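Local structure of 5'-deoxynucleotidase (Pyrococcus horikoshii, 2CQZ) at residues F87-K90 / D91-E94; V69-L72 / A73-I76; A135-Y138 / E139-N143. The protein probably hydrolyses 2'-deoxyribonucleoside 5'-phosphates to the deoxyribonucleoside and phosphate, as a metal-dependent enzyme of the HD-domain family. All coordinates share one frame; numbering follows the deposited sequence.

Interaction 1 of 3, residues F87-K90 / D91-E94; sequences FVDK and DKAE
Asp-89 and Lys-90 turn their carbonyls toward the first helical turn of 91-94, and two backbone bonds record the change from loop to helix. Ala-93 N donates to Asp-89 O at 3.3 Å and Glu-94 N to Lys-90 O at 2.8 Å, the i to i+4 spacing of an alpha-helix. Just ahead of the helix, Asp-89 is the centre of an inverse gamma turn, closed by a weak bond from Lys-90 N to Val-88 O. Asp-89 is also the N-cap residue of helix 90-100, and its OD1 makes the capping bond, accepting from Lys-92 N at 2.9 Å with an N-H...O angle of 162°, the amide approaching from above the carboxylate plane. The first torsion sets CG opposite the backbone N (chi1 -160°), which swings the carboxylate forward over this turn, where its CG meets Lys-92 CB at 3.4 Å. Lys-92 itself crosses the aspartate at about a right angle, leading its ammonium away. On another side of the turn, the straight Lys-90 chain runs past Glu-94, with CE 3.3 Å from OE1. NZ stays 4.3 Å from Glu-94 OE1, beyond a salt bridge; its ionic partners are Glu-74 and Asp-79. Ala-93 packs on Val-88 of a second subunit.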
loop_
_atom_site.group_PDB
_atom_site.type_symbol
_atom_site.label_atom_id
_atom_site.label_comp_id
_atom_site.label_asym_id
_atom_site.label_seq_id
_atom_site.Cartn_x
_atom_site.Cartn_y
_atom_site.Cartn_z
ATOM N N PHE A 87 -11.558 -26.038 -9.058
ATOM C CA PHE A 87 -10.835 -26.999 -8.250
ATOM C C PHE A 87 -11.318 -26.999 -6.789
ATOM O O PHE A 87 -10.941 -27.837 -5.987
ATOM C CB PHE A 87 -9.360 -26.599 -8.278
ATOM C CG PHE A 87 -8.832 -26.657 -9.682
ATOM C CD1 PHE A 87 -8.432 -27.879 -10.205
ATOM C CD2 PHE A 87 -8.724 -25.500 -10.442
ATOM C CE1 PHE A 87 -7.954 -27.949 -11.506
ATOM C CE2 PHE A 87 -8.244 -25.581 -11.746
ATOM C CZ PHE A 87 -7.873 -26.805 -12.289
ATOM N N VAL A 88 -12.134 -25.974 -6.433
ATOM C CA VAL A 88 -12.663 -25.920 -5.064
ATOM C C VAL A 88 -14.176 -25.680 -5.050
ATOM O O VAL A 88 -14.693 -24.789 -5.713
ATOM C CB VAL A 88 -11.956 -24.797 -4.294
ATOM C CG1 VAL A 88 -12.553 -24.673 -2.892
ATOM C CG2 VAL A 88 -10.474 -25.095 -4.177
ATOM N N ASP A 89 -14.920 -26.532 -4.320
ATOM C CA ASP A 89 -16.352 -26.266 -4.165
ATOM C C ASP A 89 -16.613 -25.143 -3.149
ATOM O O ASP A 89 -16.827 -25.373 -1.966
ATOM C CB ASP A 89 -17.067 -27.553 -3.732
ATOM C CG ASP A 89 -18.554 -27.431 -4.049
ATOM O OD1 ASP A 89 -19.098 -26.334 -3.899
ATOM O OD2 ASP A 89 -19.149 -28.422 -4.460
ATOM N N LYS A 90 -16.600 -23.880 -3.570
ATOM C CA LYS A 90 -16.825 -22.768 -2.648
ATOM C C LYS A 90 -18.208 -22.850 -2.026
ATOM O O LYS A 90 -18.381 -22.569 -0.834
ATOM C CB LYS A 90 -16.660 -21.423 -3.376
ATOM C CG LYS A 90 -16.763 -20.189 -2.463
ATOM C CD LYS A 90 -16.468 -18.890 -3.215
ATOM C CE LYS A 90 -16.404 -17.690 -2.265
ATOM N NZ LYS A 90 -16.149 -16.397 -2.975
ATOM N N ASP A 91 -19.187 -23.253 -2.834
ATOM C CA ASP A 91 -20.582 -23.370 -2.384
ATOM C C ASP A 91 -20.756 -24.340 -1.226
ATOM O O ASP A 91 -21.456 -24.052 -0.257
ATOM C CB ASP A 91 -21.444 -23.824 -3.538
ATOM C CG ASP A 91 -21.281 -22.942 -4.735
ATOM O OD1 ASP A 91 -21.895 -21.846 -4.769
ATOM O OD2 ASP A 91 -20.507 -23.341 -5.635
ATOM N N LYS A 92 -20.131 -25.500 -1.343
ATOM C CA LYS A 92 -20.200 -26.486 -0.300
ATOM C C LYS A 92 -19.629 -25.851 0.971
ATOM O O LYS A 92 -20.266 -25.851 2.021
ATOM C CB LYS A 92 -19.405 -27.712 -0.748
ATOM C CG LYS A 92 -19.466 -28.910 0.161
ATOM C CD LYS A 92 -19.151 -30.159 -0.663
ATOM C CE LYS A 92 -18.593 -31.294 0.181
ATOM N NZ LYS A 92 -18.478 -32.548 -0.649
ATOM N N ALA A 93 -18.436 -25.281 0.873
ATOM C CA ALA A 93 -17.818 -24.665 2.036
ATOM C C ALA A 93 -18.666 -23.537 2.621
ATOM O O ALA A 93 -18.796 -23.425 3.838
ATOM C CB ALA A 93 -16.432 -24.149 1.693
ATOM N N GLU A 94 -19.262 -22.704 1.779
ATOM C CA GLU A 94 -20.070 -21.611 2.319
ATOM C C GLU A 94 -21.202 -22.089 3.216
ATOM O O GLU A 94 -21.386 -21.574 4.324
ATOM C CB GLU A 94 -20.662 -20.756 1.196
ATOM C CG GLU A 94 -19.640 -20.059 0.333
ATOM C CD GLU A 94 -20.287 -19.106 -0.652
ATOM O OE1 GLU A 94 -19.549 -18.426 -1.400
ATOM O OE2 GLU A 94 -21.536 -19.037 -0.674
#

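Interaction 2 of 3, residues V69-L72 / A73-I76; sequences VHDL and AEAI. With NI (nickel (II) ion), chain G.
Asp-71 lays its carboxylate alongside that of Glu-74, the two side chains pointing the same way with their planes 27° apart and Asp-71 OD1 3.4 Å from Glu-74 OE2. These two acceptors are neighbours without a bond between them. Asp-71 follows His-70 in the HD pair that gives this family its name, and both hold the nickel ion seen here. His-70 coordinates it through NE2 at 2.4 Å and Asp-71 through OD2 at 2.3 Å, while His-36 and Asp-127 complete the four protein ligands. On the other nitrogen of the His-70 ring, ND1 is hydrogen-bonded to Ala-67 O, a second-shell link that probably restrains the turn of the ring and keeps NE2 directed at the ion. Asp-71 CB lies over the centre of one face of that ring, 4.1 Å above its plane.

The backbone supplies the geometry that brings the acidic pair together. Two overlapping type I turns run from Val-69 to Leu-72 and from Asp-71 to Glu-74, the second closed by Glu-74 N donating to Asp-71 O at 2.9 Å. Ala-75 N then bonds to Leu-72 O, carrying the chain into helix 74-77. In Glu-74, CG stands beside the backbone N (chi1 -60°), which lets the extended chain run back over the Asp-71 carbonyl toward the metal ligand. Its OE2 forms a salt bridge with Lys-90, a cation likely to ease the crowding of acidic groups. Leu-72 packs against Phe-98 of helix 90-100 and Phe-42 of a third subunit. Asp-71 binds the metal through one oxygen, since its OD1 remains 3.6 Å from the nickel.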
loop_
_atom_site.group_PDB
_atom_site.type_symbol
_atom_site.label_atom_id
_atom_site.label_comp_id
_atom_site.label_asym_id
_atom_site.label_seq_id
_atom_site.Cartn_x
_atom_site.Cartn_y
_atom_site.Cartn_z
ATOM N N VAL A 69 -25.424 -9.991 4.757
ATOM C CA VAL A 69 -24.936 -11.319 5.083
ATOM C C VAL A 69 -24.458 -12.190 3.909
ATOM O O VAL A 69 -23.698 -13.146 4.111
ATOM C CB VAL A 69 -26.039 -12.062 5.881
ATOM C CG1 VAL A 69 -25.665 -13.509 6.104
ATOM C CG2 VAL A 69 -26.259 -11.363 7.223
ATOM N N HIS A 70 -24.855 -11.837 2.687
ATOM C CA HIS A 70 -24.510 -12.646 1.527
ATOM C C HIS A 70 -23.082 -13.167 1.371
ATOM O O HIS A 70 -22.907 -14.305 0.929
ATOM C CB HIS A 70 -24.988 -11.971 0.227
ATOM C CG HIS A 70 -23.987 -11.058 -0.416
ATOM N ND1 HIS A 70 -23.697 -9.802 0.071
ATOM C CD2 HIS A 70 -23.231 -11.212 -1.530
ATOM C CE1 HIS A 70 -22.805 -9.222 -0.713
ATOM N NE2 HIS A 70 -22.505 -10.057 -1.690
ATOM N N ASP A 71 -22.057 -12.394 1.722
ATOM C CA ASP A 71 -20.702 -12.933 1.583
ATOM C C ASP A 71 -20.041 -13.202 2.909
ATOM O O ASP A 71 -18.835 -13.423 2.967
ATOM C CB ASP A 71 -19.782 -12.001 0.817
ATOM C CG ASP A 71 -19.960 -12.092 -0.661
ATOM O OD1 ASP A 71 -19.870 -13.201 -1.241
ATOM O OD2 ASP A 71 -20.177 -11.022 -1.241
ATOM N N LEU A 72 -20.832 -13.191 3.969
ATOM C CA LEU A 72 -20.327 -13.405 5.320
ATOM C C LEU A 72 -19.458 -14.643 5.554
ATOM O O LEU A 72 -18.574 -14.613 6.410
ATOM C CB LEU A 72 -21.497 -13.435 6.298
ATOM C CG LEU A 72 -21.306 -12.692 7.622
ATOM C CD1 LEU A 72 -21.081 -11.198 7.348
ATOM C CD2 LEU A 72 -22.539 -12.887 8.488
ATOM N N ALA A 73 -19.699 -15.724 4.814
ATOM C CA ALA A 73 -18.917 -16.949 4.998
ATOM C C ALA A 73 -17.475 -16.753 4.607
ATOM O O ALA A 73 -16.594 -17.553 4.975
ATOM C CB ALA A 73 -19.505 -18.089 4.179
ATOM N N GLU A 74 -17.231 -15.692 3.843
ATOM C CA GLU A 74 -15.882 -15.411 3.389
ATOM C C GLU A 74 -14.991 -14.926 4.527
ATOM O O GLU A 74 -13.765 -14.975 4.414
ATOM C CB GLU A 74 -15.914 -14.420 2.228
ATOM C CG GLU A 74 -16.698 -14.948 1.038
ATOM C CD GLU A 74 -16.523 -14.121 -0.237
ATOM O OE1 GLU A 74 -16.107 -12.941 -0.153
ATOM O OE2 GLU A 74 -16.823 -14.657 -1.333
ATOM N N ALA A 75 -15.602 -14.503 5.633
ATOM C CA ALA A 75 -14.840 -14.043 6.795
ATOM C C ALA A 75 -13.907 -15.159 7.268
ATOM O O ALA A 75 -12.893 -14.913 7.929
ATOM C CB ALA A 75 -15.785 -13.635 7.925
ATOM N N ILE A 76 -14.258 -16.390 6.925
ATOM C CA ILE A 76 -13.446 -17.538 7.284
ATOM C C ILE A 76 -12.856 -18.135 6.015
ATOM O O ILE A 76 -11.672 -18.409 5.949
ATOM C CB ILE A 76 -14.301 -18.614 8.012
ATOM C CG1 ILE A 76 -14.648 -18.130 9.418
ATOM C CG2 ILE A 76 -13.564 -19.956 8.061
ATOM C CD1 ILE A 76 -15.705 -18.973 10.085
HETATM NI NI NI G . -20.800 -10.447 -3.363
#

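Interaction 3 of 3, residues A135-Y138 / E139-N143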
loop_
_atom_site.group_PDB
_atom_site.type_symbol
_atom_site.label_atom_id
_atom_site.label_comp_id
_atom_site.label_asym_id
_atom_site.label_seq_id
_atom_site.Cartn_x
_atom_site.Cartn_y
_atom_site.Cartn_z
ATOM N N ALA A 135 -15.533 -2.709 -11.829
ATOM C CA ALA A 135 -14.644 -3.019 -12.937
ATOM C C ALA A 135 -14.494 -1.746 -13.774
ATOM O O ALA A 135 -13.419 -1.436 -14.295
ATOM C CB ALA A 135 -15.239 -4.132 -13.773
ATOM N N TYR A 136 -15.598 -1.018 -13.891
ATOM C CA TYR A 136 -15.628 0.234 -14.620
ATOM C C TYR A 136 -14.581 1.174 -14.032
ATOM O O TYR A 136 -13.725 1.700 -14.750
ATOM C CB TYR A 136 -17.008 0.869 -14.487
ATOM C CG TYR A 136 -17.097 2.263 -15.039
ATOM C CD1 TYR A 136 -16.964 2.500 -16.409
ATOM C CD2 TYR A 136 -17.322 3.356 -14.194
ATOM C CE1 TYR A 136 -17.056 3.801 -16.934
ATOM C CE2 TYR A 136 -17.415 4.659 -14.706
ATOM C CZ TYR A 136 -17.279 4.870 -16.082
ATOM O OH TYR A 136 -17.350 6.144 -16.605
ATOM N N GLN A 137 -14.651 1.370 -12.716
ATOM C CA GLN A 137 -13.718 2.249 -12.035
ATOM C C GLN A 137 -12.278 1.814 -12.208
ATOM O O GLN A 137 -11.409 2.657 -12.397
ATOM C CB GLN A 137 -14.053 2.346 -10.547
ATOM C CG GLN A 137 -14.258 3.788 -10.068
ATOM C CD GLN A 137 -12.953 4.564 -9.958
ATOM O OE1 GLN A 137 -11.875 3.978 -9.867
ATOM N NE2 GLN A 137 -13.048 5.893 -9.986
ATOM N N TYR A 138 -12.011 0.511 -12.156
ATOM C CA TYR A 138 -10.633 0.051 -12.301
ATOM C C TYR A 138 -10.113 0.153 -13.725
ATOM O O TYR A 138 -8.912 0.001 -13.962
ATOM C CB TYR A 138 -10.459 -1.399 -11.811
ATOM C CG TYR A 138 -10.575 -1.589 -10.311
ATOM C CD1 TYR A 138 -10.033 -0.652 -9.420
ATOM C CD2 TYR A 138 -11.241 -2.706 -9.777
ATOM C CE1 TYR A 138 -10.155 -0.808 -8.044
ATOM C CE2 TYR A 138 -11.371 -2.876 -8.390
ATOM C CZ TYR A 138 -10.826 -1.917 -7.534
ATOM O OH TYR A 138 -10.988 -2.039 -6.182
ATOM N N GLU A 139 -11.010 0.384 -14.679
ATOM C CA GLU A 139 -10.591 0.510 -16.070
ATOM C C GLU A 139 -10.204 1.955 -16.274
ATOM O O GLU A 139 -9.292 2.262 -17.038
ATOM C CB GLU A 139 -11.710 0.095 -17.027
ATOM C CG GLU A 139 -11.954 -1.407 -17.006
ATOM C CD GLU A 139 -13.042 -1.870 -17.969
ATOM O OE1 GLU A 139 -14.114 -1.215 -18.023
ATOM O OE2 GLU A 139 -12.823 -2.903 -18.654
ATOM N N LEU A 140 -10.891 2.841 -15.565
ATOM C CA LEU A 140 -10.586 4.257 -15.634
ATOM C C LEU A 140 -9.205 4.436 -15.019
ATOM O O LEU A 140 -8.460 5.348 -15.398
ATOM C CB LEU A 140 -11.620 5.073 -14.855
ATOM C CG LEU A 140 -13.050 5.122 -15.401
ATOM C CD1 LEU A 140 -13.910 5.977 -14.476
ATOM C CD2 LEU A 140 -13.048 5.697 -16.806
ATOM N N SER A 141 -8.862 3.548 -14.083
ATOM C CA SER A 141 -7.559 3.581 -13.415
ATOM C C SER A 141 -6.470 3.009 -14.319
ATOM O O SER A 141 -5.282 3.062 -13.985
ATOM C CB SER A 141 -7.593 2.792 -12.102
ATOM O OG SER A 141 -8.426 3.423 -11.143
ATOM N N GLY A 142 -6.869 2.444 -15.455
ATOM C CA GLY A 142 -5.882 1.910 -16.375
ATOM C C GLY A 142 -5.807 0.408 -16.594
ATOM O O GLY A 142 -5.115 -0.043 -17.513
ATOM N N ASN A 143 -6.500 -0.384 -15.784
ATOM C CA ASN A 143 -6.423 -1.826 -15.969
ATOM C C ASN A 143 -7.172 -2.208 -17.230
ATOM O O ASN A 143 -8.338 -1.874 -17.393
ATOM C CB ASN A 143 -7.008 -2.571 -14.765
ATOM C CG ASN A 143 -6.602 -4.039 -14.740
ATOM O OD1 ASN A 143 -7.310 -4.905 -15.257
ATOM N ND2 ASN A 143 -5.466 -4.326 -14.115
#
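Ala-135 offers its carbonyl to Glu-139 N, but the bond is weak, with an N-H...O angle of 122°. One residue on, Tyr-136 O takes two donors: Leu-140 N at 3.2 Å in the carbonyl plane, and Glu-139 N at 3.0 Å from well above it. This mixture of i+4 and i+3 bonds marks the last turn of helix 118-140. The Tyr-136 ring crosses the Leu-140 side chain obliquely; Leu-140 CG sits over one face, offset toward the rim, and CD1 comes 3.8 Å from CE2 of the ring. Gln-137 bonds through its O to Ser-141 N, and its bent side chain places OE1 3.7 Å from Ser-141 OG, which is hydrogen-bonded to Gly-26 O of a fourth subunit. Tyr-138 closes the helix in a Schellman motif: its O accepts from Asn-143 N at 3.0 Å, while Gly-142 N reaches Glu-139 O at 2.9 Å. The positive phi of Gly-142 (112°) would jam a side chain against the preceding carbonyl, so glycine fits here. The hydroxyl of Tyr-138 is held by Glu-31 N, and its ring meets Trp-22 edge-to-face.

With CG anti to its carbonyl carbon (chi1 -71°), Glu-139 sends its extended chain back past Ala-135 O, and OE1 accepts from Trp-150 NE1. Replacing it with an alanine would probably leave that indole N-H without its mate and uncover the flank of the Ala-135 carbonyl. Beyond the glycine, Asn-143 ND2 bonds to Lys-25 O. The backbone bonds thus terminate the helix, while the polar ends of Tyr-138, Glu-139, Ser-141 and Asn-143 find partners beyond it, tying its end to other segments of the chain and to another subunit.

Interactions 1 and 2 adjoin and follow in series, 69-76 preceding 87-94, with centres 13 Å apart. They are joined by the salt bridge from Lys-90 NZ to Glu-74 OE2, 2.5 Å, backed by packing of Ala-73 CB on Glu-94 O. It links the start of helix 90-100 to the acidic residue beside the nickel ligand Asp-71, and the Lys-90 side chain lies about 8 Å from the ion. Interaction 3 stands apart: its centre is 26 Å from that of interaction 2 and 29 Å from that of interaction 1. Its connection to the metal runs through helix 118-140, which carries the ligand Asp-127 upstream of 135-143; the Tyr-138 side chain is about 13 Å from the nickel.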